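Local coordinates for tetratricopeptide repeat protein (Parabacteroides merdae ATCC 43184, PDB 4R7S) that is of unknown function but probably serves as a scaffold for protein-protein interactions, as many tetratricopeptide repeat proteins do, at residues Tyr214-Arg217 against Gly218-Leu222. Residues are numbered along the deposited sequence; the frame is centred on the assembly and turned at random.
Sequences YVLR and GKIKL
Arg-217 and Lys-221, one helical turn apart, run side by side and illustrate how two like charges can share a single counter-ion. Lys-221 NZ stands 3.2 Å from Arg-217 NE, over one face of the guanidinium and displaced toward its rim. Both nitrogens form salt bridges with OD2 of Asp-233 on helix 227-238, a single carboxylate oxygen that probably balances the two positive charges. The arginine chain leaves with CG opposite the backbone N (chi1 -164°) and then bends at chi3 (70°), whereas the lysine stays extended beyond CG, its own CG resting 3.3 Å from Arg-217 O. An alanine in place of Arg-217 would probably leave Asp-233 with Lys-221 as its remaining partner from this turn and deprive the Phe-204 ring of its cation-pi contact.

The close part of the contact is the backbone, where the N of Gly-218, buried and without a side chain, donates to Tyr-214 O at 2.8 Å. Ordinary alpha-helical bonds follow, ending with Lys-221 N to Arg-217 O at 2.9 Å. The apolar side chains touch less closely: Leu-216 CG lies 4.4 Å from Ile-220 CD1. Toward the solvent side, the partly exposed Lys-219 lies alongside the buried Val-215, its CE 3.7 Å from Val-215 CG1.

All of residues 214-222 belong to helix 211-223 of an all-helical tetratricopeptide-type solenoid. Leu-216 and Ile-220 pack against Phe-188 of helix 178-189 and Ile-200 of helix 193-206, while Tyr-214 and Val-215 touch Ala-237 of helix 227-238, linking helices 178-189 and 193-206 to helix 227-238.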
loop_
_atom_site.group_PDB
_atom_site.type_symbol
_atom_site.label_atom_id
_atom_site.label_comp_id
_atom_site.label_asym_id
_atom_site.label_seq_id
_atom_site.Cartn_x
_atom_site.Cartn_y
_atom_site.Cartn_z
ATOM N N TYR A 214 -2.264 3.030 -16.986
ATOM C CA TYR A 214 -3.129 2.734 -18.133
ATOM C C TYR A 214 -4.432 3.520 -17.975
ATOM O O TYR A 214 -4.889 4.110 -18.947
ATOM C CB TYR A 214 -3.390 1.231 -18.298
ATOM C CG TYR A 214 -2.336 0.494 -19.097
ATOM C CD1 TYR A 214 -2.380 0.467 -20.489
ATOM C CD2 TYR A 214 -1.313 -0.205 -18.463
ATOM C CE1 TYR A 214 -1.406 -0.202 -21.235
ATOM C CE2 TYR A 214 -0.342 -0.895 -19.198
ATOM C CZ TYR A 214 -0.406 -0.910 -20.586
ATOM O OH TYR A 214 0.511 -1.634 -21.322
ATOM N N VAL A 215 -4.975 3.612 -16.731
ATOM C CA VAL A 215 -6.187 4.410 -16.434
ATOM C C VAL A 215 -5.890 5.878 -16.767
ATOM O O VAL A 215 -6.667 6.502 -17.483
ATOM C CB VAL A 215 -6.694 4.239 -14.973
ATOM C CG1 VAL A 215 -7.707 5.321 -14.586
ATOM C CG2 VAL A 215 -7.287 2.860 -14.759
ATOM N N LEU A 216 -4.731 6.393 -16.289
ATOM C CA LEU A 216 -4.255 7.755 -16.516
ATOM C C LEU A 216 -4.148 8.062 -18.017
ATOM O O LEU A 216 -4.714 9.069 -18.465
ATOM C CB LEU A 216 -2.907 8.011 -15.811
ATOM C CG LEU A 216 -2.523 9.504 -15.691
ATOM C CD1 LEU A 216 -3.583 10.308 -14.907
ATOM C CD2 LEU A 216 -1.155 9.681 -15.086
ATOM N N ARG A 217 -3.476 7.187 -18.797
ATOM C CA ARG A 217 -3.414 7.372 -20.248
ATOM C C ARG A 217 -4.826 7.277 -20.895
ATOM O O ARG A 217 -5.123 8.011 -21.843
ATOM C CB ARG A 217 -2.466 6.362 -20.902
ATOM C CG ARG A 217 -2.101 6.801 -22.324
ATOM C CD ARG A 217 -0.983 5.987 -22.897
ATOM N NE ARG A 217 -1.416 4.622 -23.169
ATOM C CZ ARG A 217 -0.704 3.752 -23.864
ATOM N NH1 ARG A 217 0.487 4.091 -24.341
ATOM N NH2 ARG A 217 -1.170 2.528 -24.082
ATOM N N GLY A 218 -5.670 6.400 -20.370
ATOM C CA GLY A 218 -7.029 6.227 -20.878
ATOM C C GLY A 218 -7.881 7.466 -20.673
ATOM O O GLY A 218 -8.599 7.903 -21.583
ATOM N N LYS A 219 -7.746 8.075 -19.477
ATOM C CA LYS A 219 -8.460 9.280 -19.087
ATOM C C LYS A 219 -8.049 10.458 -19.951
ATOM O O LYS A 219 -8.904 11.286 -20.308
ATOM C CB LYS A 219 -8.223 9.579 -17.620
ATOM C CG LYS A 219 -9.147 8.820 -16.687
ATOM C CD LYS A 219 -9.058 9.443 -15.317
ATOM C CE LYS A 219 -9.555 8.552 -14.213
ATOM N NZ LYS A 219 -8.778 8.782 -12.962
ATOM N N ILE A 220 -6.752 10.513 -20.332
ATOM C CA ILE A 220 -6.231 11.583 -21.191
ATOM C C ILE A 220 -6.748 11.351 -22.590
ATOM O O ILE A 220 -7.308 12.281 -23.180
ATOM C CB ILE A 220 -4.690 11.707 -21.131
ATOM C CG1 ILE A 220 -4.260 12.369 -19.798
ATOM C CG2 ILE A 220 -4.155 12.480 -22.336
ATOM C CD1 ILE A 220 -2.861 11.973 -19.305
ATOM N N LYS A 221 -6.655 10.096 -23.088
ATOM C CA LYS A 221 -7.187 9.729 -24.404
ATOM C C LYS A 221 -8.668 10.127 -24.481
ATOM O O LYS A 221 -9.067 10.720 -25.494
ATOM C CB LYS A 221 -6.984 8.242 -24.683
ATOM C CG LYS A 221 -5.565 7.943 -25.109
ATOM C CD LYS A 221 -5.337 6.459 -25.228
ATOM C CE LYS A 221 -3.969 6.180 -25.805
ATOM N NZ LYS A 221 -3.553 4.773 -25.543
ATOM N N LEU A 222 -9.452 9.905 -23.383
ATOM C CA LEU A 222 -10.844 10.346 -23.295
ATOM C C LEU A 222 -10.953 11.860 -23.564
ATOM O O LEU A 222 -11.725 12.272 -24.441
ATOM C CB LEU A 222 -11.446 10.047 -21.915
ATOM C CG LEU A 222 -12.405 8.892 -21.729
ATOM C CD1 LEU A 222 -12.992 8.942 -20.327
ATOM C CD2 LEU A 222 -13.549 8.908 -22.744
#